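Local coordinates for cell division protein FtsI/penicillin binding protein 2 (Legionella pneumophila subsp. pneumophila ATCC 43290, PDB 4ZTK) that probably cross-links peptidoglycan strands as a D,D-transpeptidase of the penicillin-binding protein family during cell division, at residues Leu262-Leu276 and Ala299-Leu311. Residues are numbered along the deposited sequence; the frame is centred on the assembly and turned at random.
Sequences LFAGYVPADNPRYVL and AAPVFRNVAMDAL
F303 drops its ring from helix 295-310 into the angle between two neighbouring strands, flat between F263 on one face and L276 on the other. This is the C-terminal helix of the penicillin-binding transpeptidase fold lying on the five-stranded antiparallel sheet, here on the hairpin of strands 259-267 and 274-281. The F263-F303 pair is T-shaped: the CD2-CE2 edge of F263 is turned to the face of F303, centroids 4.8 Å apart and planes at 82°. With CG anti to the backbone N (chi1 178°), F303 points its ring down to the sheet, so that CE2 lies 3.7 Å from G265 CA, where no side chain intervenes. Across the hairpin, L276 CB approaches F303 CE2 to 3.4 Å, and its CD2, over the rim of that face, meets V306 CG1.

One turn back, the helix sits close on the strand: A299 CB meets F263 CB at 3.6 Å, and the A300 methyl lies over the F263 ring in a CH-pi contact. V230 of helix 216-231 also touches F263. Towards the turn the strand and helix draw apart, and V267 CG1 meets A307 CB at 4.2 Å. V267 O accepts from both R273 N and Y274 N, a classic beta bulge that lets both side chains face the helix end. There the A310 methyl lies over the Y274 ring face in a CH-pi contact, while L311 reaches tip to tip for V267 with CD1 and lays CD2 over the R273 guanidinium, 3.5 Å from NH1.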
ATOM      1  N   LEU A 262      -3.641  -1.459   6.733  1.00 21.81           N
ATOM      2  CA  LEU A 262      -2.798  -1.731   5.576  1.00 23.83           C
ATOM      3  C   LEU A 262      -1.398  -1.175   5.729  1.00 27.21           C
ATOM      4  O   LEU A 262      -1.206  -0.127   6.341  1.00 21.80           O
ATOM      5  CB  LEU A 262      -3.412  -1.115   4.312  1.00 23.87           C
ATOM      6  CG  LEU A 262      -4.825  -1.483   3.868  1.00 27.09           C
ATOM      7  CD1 LEU A 262      -5.858  -0.660   4.625  1.00 32.86           C
ATOM      8  CD2 LEU A 262      -4.967  -1.282   2.364  1.00 28.66           C
ATOM      9  N   PHE A 263      -0.424  -1.869   5.146  1.00 25.62           N
ATOM     10  CA  PHE A 263       0.905  -1.302   4.972  1.00 24.91           C
ATOM     11  C   PHE A 263       1.531  -1.832   3.696  1.00 24.72           C
ATOM     12  O   PHE A 263       1.624  -3.037   3.493  1.00 26.76           O
ATOM     13  CB  PHE A 263       1.815  -1.581   6.171  1.00 19.94           C
ATOM     14  CG  PHE A 263       3.091  -0.778   6.157  1.00 19.58           C
ATOM     15  CD1 PHE A 263       3.087   0.559   6.513  1.00 24.85           C
ATOM     16  CD2 PHE A 263       4.291  -1.361   5.787  1.00 22.22           C
ATOM     17  CE1 PHE A 263       4.261   1.305   6.503  1.00 31.81           C
ATOM     18  CE2 PHE A 263       5.471  -0.627   5.781  1.00 29.36           C
ATOM     19  CZ  PHE A 263       5.455   0.709   6.136  1.00 28.21           C
ATOM     20  N   ALA A 264       1.948  -0.915   2.835  1.00 25.60           N
ATOM     21  CA  ALA A 264       2.526  -1.264   1.550  1.00 29.03           C
ATOM     22  C   ALA A 264       3.898  -0.633   1.454  1.00 28.03           C
ATOM     23  O   ALA A 264       4.077   0.522   1.821  1.00 26.90           O
ATOM     24  CB  ALA A 264       1.640  -0.763   0.423  1.00 23.99           C
ATOM     25  N   GLY A 265       4.872  -1.385   0.962  1.00 26.10           N
ATOM     26  CA  GLY A 265       6.213  -0.853   0.852  1.00 28.94           C
ATOM     27  C   GLY A 265       7.187  -1.753   0.122  1.00 32.95           C
ATOM     28  O   GLY A 265       6.802  -2.746  -0.493  1.00 31.68           O
ATOM     29  N   TYR A 266       8.465  -1.397   0.190  1.00 30.83           N
ATOM     30  CA  TYR A 266       9.499  -2.162  -0.484  1.00 31.36           C
ATOM     31  C   TYR A 266      10.844  -1.970   0.209  1.00 30.95           C
ATOM     32  O   TYR A 266      11.053  -0.980   0.912  1.00 30.81           O
ATOM     33  CB  TYR A 266       9.566  -1.796  -1.971  1.00 26.28           C
ATOM     34  CG  TYR A 266       9.737  -0.315  -2.242  1.00 25.91           C
ATOM     35  CD1 TYR A 266      10.994   0.270  -2.226  1.00 30.95           C
ATOM     36  CD2 TYR A 266       8.643   0.492  -2.525  1.00 27.39           C
ATOM     37  CE1 TYR A 266      11.163   1.619  -2.479  1.00 33.09           C
ATOM     38  CE2 TYR A 266       8.799   1.845  -2.787  1.00 24.93           C
ATOM     39  CZ  TYR A 266      10.063   2.402  -2.758  1.00 36.67           C
ATOM     40  OH  TYR A 266      10.235   3.745  -3.006  1.00 36.26           O
ATOM     41  N   VAL A 267      11.750  -2.924   0.008  1.00 28.66           N
ATOM     42  CA  VAL A 267      12.970  -2.996   0.805  1.00 30.21           C
ATOM     43  C   VAL A 267      14.050  -3.784   0.061  1.00 33.31           C
ATOM     44  O   VAL A 267      13.735  -4.750  -0.634  1.00 36.45           O
ATOM     45  CB  VAL A 267      12.672  -3.655   2.185  1.00 47.75           C
ATOM     46  CG1 VAL A 267      12.253  -5.109   2.017  1.00 41.03           C
ATOM     47  CG2 VAL A 267      13.862  -3.559   3.117  1.00 43.29           C
ATOM     48  N   PRO A 268      15.323  -3.343   0.146  1.00 33.43           N
ATOM     49  CA  PRO A 268      15.803  -2.069   0.699  1.00 35.55           C
ATOM     50  C   PRO A 268      15.361  -0.923  -0.202  1.00 46.48           C
ATOM     51  O   PRO A 268      15.249  -1.130  -1.402  1.00 46.85           O
ATOM     52  CB  PRO A 268      17.333  -2.212   0.650  1.00 36.22           C
ATOM     53  CG  PRO A 268      17.589  -3.690   0.551  1.00 37.03           C
ATOM     54  CD  PRO A 268      16.439  -4.213  -0.267  1.00 34.89           C
ATOM     55  N   ALA A 269      15.109   0.254   0.359  1.00 44.63           N
ATOM     56  CA  ALA A 269      14.570   1.359  -0.433  1.00 44.85           C
ATOM     57  C   ALA A 269      15.506   1.785  -1.563  1.00 46.86           C
ATOM     58  O   ALA A 269      15.055   2.097  -2.664  1.00 42.70           O
ATOM     59  CB  ALA A 269      14.239   2.540   0.457  1.00 40.42           C
ATOM     60  N   ASP A 270      16.807   1.778  -1.283  1.00 47.35           N
ATOM     61  CA  ASP A 270      17.816   2.259  -2.226  1.00 60.12           C
ATOM     62  C   ASP A 270      18.009   1.337  -3.428  1.00 67.45           C
ATOM     63  O   ASP A 270      18.452   1.777  -4.490  1.00 77.27           O
ATOM     64  CB  ASP A 270      19.151   2.485  -1.511  1.00 71.40           C
ATOM     65  CG  ASP A 270      19.593   1.278  -0.699  1.00 79.48           C
ATOM     66  OD1 ASP A 270      20.801   0.960  -0.713  1.00 79.38           O
ATOM     67  OD2 ASP A 270      18.732   0.652  -0.045  1.00 85.16           O
ATOM     68  N   ASN A 271      17.686   0.060  -3.255  1.00 59.44           N
ATOM     69  CA  ASN A 271      17.761  -0.908  -4.342  1.00 55.09           C
ATOM     70  C   ASN A 271      16.882  -2.107  -4.026  1.00 46.18           C
ATOM     71  O   ASN A 271      17.378  -3.154  -3.623  1.00 49.11           O
ATOM     72  CB  ASN A 271      19.206  -1.349  -4.575  1.00 59.89           C
ATOM     73  CG  ASN A 271      19.401  -2.010  -5.919  1.00 71.23           C
ATOM     74  OD1 ASN A 271      18.614  -2.865  -6.323  1.00 76.62           O
ATOM     75  ND2 ASN A 271      20.449  -1.607  -6.629  1.00 79.98           N
ATOM     76  N   PRO A 272      15.565  -1.947  -4.220  1.00 36.30           N
ATOM     77  CA  PRO A 272      14.531  -2.869  -3.739  1.00 33.05           C
ATOM     78  C   PRO A 272      14.768  -4.314  -4.129  1.00 36.15           C
ATOM     79  O   PRO A 272      15.157  -4.602  -5.254  1.00 36.52           O
ATOM     80  CB  PRO A 272      13.261  -2.334  -4.404  1.00 33.20           C
ATOM     81  CG  PRO A 272      13.529  -0.879  -4.555  1.00 35.04           C
ATOM     82  CD  PRO A 272      14.976  -0.805  -4.941  1.00 37.41           C
ATOM     83  N   ARG A 273      14.527  -5.211  -3.183  1.00 35.73           N
ATOM     84  CA  ARG A 273      14.611  -6.637  -3.439  1.00 42.35           C
ATOM     85  C   ARG A 273      13.212  -7.239  -3.370  1.00 40.62           C
ATOM     86  O   ARG A 273      12.907  -8.199  -4.079  1.00 35.48           O
ATOM     87  CB  ARG A 273      15.532  -7.302  -2.415  1.00 49.60           C
ATOM     88  CG  ARG A 273      15.914  -8.732  -2.746  1.00 58.72           C
ATOM     89  CD  ARG A 273      17.423  -8.881  -2.844  1.00 71.27           C
ATOM     90  NE  ARG A 273      18.104  -8.371  -1.658  1.00 78.41           N
ATOM     91  CZ  ARG A 273      18.387  -9.104  -0.585  1.00 88.43           C
ATOM     92  NH1 ARG A 273      19.013  -8.557   0.448  1.00 94.61           N
ATOM     93  NH2 ARG A 273      18.043 -10.383  -0.545  1.00 88.25           N
ATOM     94  N   TYR A 274      12.362  -6.668  -2.520  1.00 27.09           N
ATOM     95  CA  TYR A 274      11.012  -7.183  -2.334  1.00 25.46           C
ATOM     96  C   TYR A 274       9.999  -6.055  -2.225  1.00 29.39           C
ATOM     97  O   TYR A 274      10.276  -5.015  -1.637  1.00 30.16           O
ATOM     98  CB  TYR A 274      10.926  -8.057  -1.078  1.00 32.10           C
ATOM     99  CG  TYR A 274      11.940  -9.175  -1.032  1.00 36.27           C
ATOM    100  CD1 TYR A 274      11.774 -10.316  -1.798  1.00 40.60           C
ATOM    101  CD2 TYR A 274      13.062  -9.084  -0.221  1.00 36.31           C
ATOM    102  CE1 TYR A 274      12.705 -11.345  -1.761  1.00 47.24           C
ATOM    103  CE2 TYR A 274      13.993 -10.102  -0.175  1.00 38.13           C
ATOM    104  CZ  TYR A 274      13.811 -11.232  -0.947  1.00 48.22           C
ATOM    105  OH  TYR A 274      14.741 -12.246  -0.905  1.00 55.61           O
ATOM    106  N   VAL A 275       8.823  -6.272  -2.798  1.00 25.50           N
ATOM    107  CA  VAL A 275       7.692  -5.397  -2.563  1.00 23.29           C
ATOM    108  C   VAL A 275       6.752  -6.176  -1.663  1.00 28.77           C
ATOM    109  O   VAL A 275       6.510  -7.362  -1.895  1.00 32.24           O
ATOM    110  CB  VAL A 275       6.964  -5.037  -3.872  1.00 24.61           C
ATOM    111  CG1 VAL A 275       5.932  -3.943  -3.618  1.00 20.90           C
ATOM    112  CG2 VAL A 275       7.961  -4.609  -4.943  1.00 23.90           C
ATOM    113  N   LEU A 276       6.237  -5.526  -0.625  1.00 22.72           N
ATOM    114  CA  LEU A 276       5.364  -6.208   0.323  1.00 22.55           C
ATOM    115  C   LEU A 276       4.091  -5.418   0.561  1.00 29.18           C
ATOM    116  O   LEU A 276       4.109  -4.189   0.582  1.00 28.12           O
ATOM    117  CB  LEU A 276       6.062  -6.417   1.671  1.00 24.74           C
ATOM    118  CG  LEU A 276       7.422  -7.109   1.740  1.00 37.66           C
ATOM    119  CD1 LEU A 276       8.553  -6.144   1.417  1.00 35.11           C
ATOM    120  CD2 LEU A 276       7.610  -7.705   3.117  1.00 39.15           C
ATOM    121  N   ALA A 299      -0.277  -3.419  10.739  1.00 25.26           N
ATOM    122  CA  ALA A 299       0.266  -3.973   9.501  1.00 27.01           C
ATOM    123  C   ALA A 299       1.762  -3.719   9.362  1.00 31.17           C
ATOM    124  O   ALA A 299       2.494  -4.559   8.833  1.00 25.43           O
ATOM    125  CB  ALA A 299      -0.482  -3.414   8.285  1.00 20.03           C
ATOM    126  N   ALA A 300       2.206  -2.553   9.818  1.00 25.52           N
ATOM    127  CA  ALA A 300       3.618  -2.182   9.716  1.00 29.40           C
ATOM    128  C   ALA A 300       4.576  -3.113  10.476  1.00 31.02           C
ATOM    129  O   ALA A 300       5.617  -3.489   9.935  1.00 30.05           O
ATOM    130  CB  ALA A 300       3.835  -0.720  10.125  1.00 28.75           C
ATOM    131  N   PRO A 301       4.244  -3.485  11.728  1.00 26.25           N
ATOM    132  CA  PRO A 301       5.182  -4.405  12.378  1.00 26.22           C
ATOM    133  C   PRO A 301       5.214  -5.778  11.709  1.00 31.50           C
ATOM    134  O   PRO A 301       6.247  -6.440  11.753  1.00 28.63           O
ATOM    135  CB  PRO A 301       4.652  -4.505  13.820  1.00 30.41           C
ATOM    136  CG  PRO A 301       3.246  -4.018  13.762  1.00 32.25           C
ATOM    137  CD  PRO A 301       3.207  -3.007  12.661  1.00 26.49           C
ATOM    138  N   VAL A 302       4.107  -6.190  11.096  1.00 30.31           N
ATOM    139  CA  VAL A 302       4.068  -7.455  10.373  1.00 25.42           C
ATOM    140  C   VAL A 302       4.976  -7.386   9.145  1.00 26.94           C
ATOM    141  O   VAL A 302       5.757  -8.309   8.884  1.00 29.02           O
ATOM    142  CB  VAL A 302       2.632  -7.841   9.963  1.00 31.19           C
ATOM    143  CG1 VAL A 302       2.641  -9.090   9.095  1.00 29.34           C
ATOM    144  CG2 VAL A 302       1.764  -8.064  11.201  1.00 29.20           C
ATOM    145  N   PHE A 303       4.868  -6.284   8.402  1.00 26.38           N
ATOM    146  CA  PHE A 303       5.774  -5.977   7.294  1.00 21.16           C
ATOM    147  C   PHE A 303       7.232  -6.123   7.739  1.00 23.87           C
ATOM    148  O   PHE A 303       8.040  -6.754   7.056  1.00 27.72           O
ATOM    149  CB  PHE A 303       5.510  -4.546   6.816  1.00 26.65           C
ATOM    150  CG  PHE A 303       6.420  -4.068   5.704  1.00 26.84           C
ATOM    151  CD1 PHE A 303       7.713  -3.632   5.970  1.00 29.20           C
ATOM    152  CD2 PHE A 303       5.954  -3.986   4.399  1.00 28.28           C
ATOM    153  CE1 PHE A 303       8.536  -3.167   4.954  1.00 30.01           C
ATOM    154  CE2 PHE A 303       6.770  -3.510   3.379  1.00 31.33           C
ATOM    155  CZ  PHE A 303       8.061  -3.103   3.658  1.00 30.82           C
ATOM    156  N   ARG A 304       7.557  -5.522   8.880  1.00 30.81           N
ATOM    157  CA  ARG A 304       8.913  -5.555   9.423  1.00 29.12           C
ATOM    158  C   ARG A 304       9.424  -6.980   9.638  1.00 35.59           C
ATOM    159  O   ARG A 304      10.550  -7.309   9.260  1.00 33.46           O
ATOM    160  CB  ARG A 304       8.977  -4.785  10.740  1.00 26.26           C
ATOM    161  CG  ARG A 304      10.359  -4.786  11.393  1.00 36.36           C
ATOM    162  CD  ARG A 304      10.303  -4.270  12.823  1.00 44.28           C
ATOM    163  NE  ARG A 304      11.633  -4.124  13.405  1.00 63.56           N
ATOM    164  CZ  ARG A 304      11.895  -4.197  14.707  1.00 77.42           C
ATOM    165  NH1 ARG A 304      10.917  -4.426  15.575  1.00 82.25           N
ATOM    166  NH2 ARG A 304      13.138  -4.046  15.143  1.00 79.21           N
ATOM    167  N   ASN A 305       8.595  -7.822  10.248  1.00 35.67           N
ATOM    168  CA  ASN A 305       9.003  -9.194  10.542  1.00 37.41           C
ATOM    169  C   ASN A 305       9.250 -10.008   9.277  1.00 31.55           C
ATOM    170  O   ASN A 305      10.205 -10.773   9.206  1.00 32.18           O
ATOM    171  CB  ASN A 305       7.981  -9.896  11.443  1.00 33.05           C
ATOM    172  CG  ASN A 305       7.887  -9.262  12.820  1.00 44.49           C
ATOM    173  OD1 ASN A 305       8.842  -8.654  13.303  1.00 42.96           O
ATOM    174  ND2 ASN A 305       6.729  -9.401  13.457  1.00 45.96           N
ATOM    175  N   VAL A 306       8.385  -9.843   8.281  1.00 29.46           N
ATOM    176  CA  VAL A 306       8.565 -10.547   7.017  1.00 35.26           C
ATOM    177  C   VAL A 306       9.833 -10.059   6.323  1.00 35.29           C
ATOM    178  O   VAL A 306      10.636 -10.857   5.840  1.00 33.72           O
ATOM    179  CB  VAL A 306       7.354 -10.360   6.083  1.00 38.06           C
ATOM    180  CG1 VAL A 306       7.653 -10.918   4.701  1.00 36.36           C
ATOM    181  CG2 VAL A 306       6.126 -11.028   6.679  1.00 23.98           C
ATOM    182  N   ALA A 307      10.006  -8.741   6.295  1.00 29.53           N
ATOM    183  CA  ALA A 307      11.177  -8.114   5.691  1.00 37.28           C
ATOM    184  C   ALA A 307      12.480  -8.596   6.316  1.00 40.57           C
ATOM    185  O   ALA A 307      13.445  -8.874   5.611  1.00 47.52           O
ATOM    186  CB  ALA A 307      11.074  -6.598   5.783  1.00 37.54           C
HETATM  187  N   MSE A 308      12.514  -8.693   7.639  1.00 42.38           N
HETATM  188  CA  MSE A 308      13.719  -9.172   8.308  1.00 41.17           C
HETATM  189  C   MSE A 308      13.994 -10.638   7.993  1.00 45.21           C
HETATM  190  O   MSE A 308      15.144 -11.030   7.812  1.00 46.13           O
HETATM  191  CB  MSE A 308      13.652  -8.924   9.814  1.00 40.58           C
HETATM  192  CG  MSE A 308      13.928  -7.473  10.177  1.00 47.75           C
HETATM  193 SE   MSE A 308      13.663  -7.060  12.051  0.65 61.67          SE
HETATM  194  CE  MSE A 308      15.006  -8.258  12.819  1.00 58.33           C
ATOM    195  N   ASP A 309      12.934 -11.437   7.906  1.00 48.23           N
ATOM    196  CA  ASP A 309      13.058 -12.839   7.508  1.00 48.86           C
ATOM    197  C   ASP A 309      13.568 -12.969   6.077  1.00 45.18           C
ATOM    198  O   ASP A 309      14.442 -13.784   5.794  1.00 49.85           O
ATOM    199  CB  ASP A 309      11.709 -13.553   7.623  1.00 60.57           C
ATOM    200  CG  ASP A 309      11.407 -14.015   9.032  1.00 70.67           C
ATOM    201  OD1 ASP A 309      12.074 -13.536   9.973  1.00 74.41           O
ATOM    202  OD2 ASP A 309      10.495 -14.855   9.197  1.00 76.33           O
ATOM    203  N   ALA A 310      13.010 -12.164   5.178  1.00 43.21           N
ATOM    204  CA  ALA A 310      13.346 -12.245   3.757  1.00 48.07           C
ATOM    205  C   ALA A 310      14.796 -11.862   3.511  1.00 60.21           C
ATOM    206  O   ALA A 310      15.489 -12.492   2.713  1.00 61.13           O
ATOM    207  CB  ALA A 310      12.418 -11.366   2.936  1.00 37.91           C
ATOM    208  N   LEU A 311      15.257 -10.832   4.212  1.00 61.95           N
ATOM    209  CA  LEU A 311      16.645 -10.400   4.110  1.00 65.38           C
ATOM    210  C   LEU A 311      17.551 -11.297   4.962  1.00 70.72           C
ATOM    211  O   LEU A 311      18.697 -10.946   5.237  1.00 76.15           O
ATOM    212  CB  LEU A 311      16.773  -8.932   4.534  1.00 53.76           C
ATOM    213  CG  LEU A 311      15.870  -7.925   3.809  1.00 48.12           C
ATOM    214  CD1 LEU A 311      15.960  -6.549   4.443  1.00 46.65           C
ATOM    215  CD2 LEU A 311      16.207  -7.848   2.330  1.00 49.26           C
TER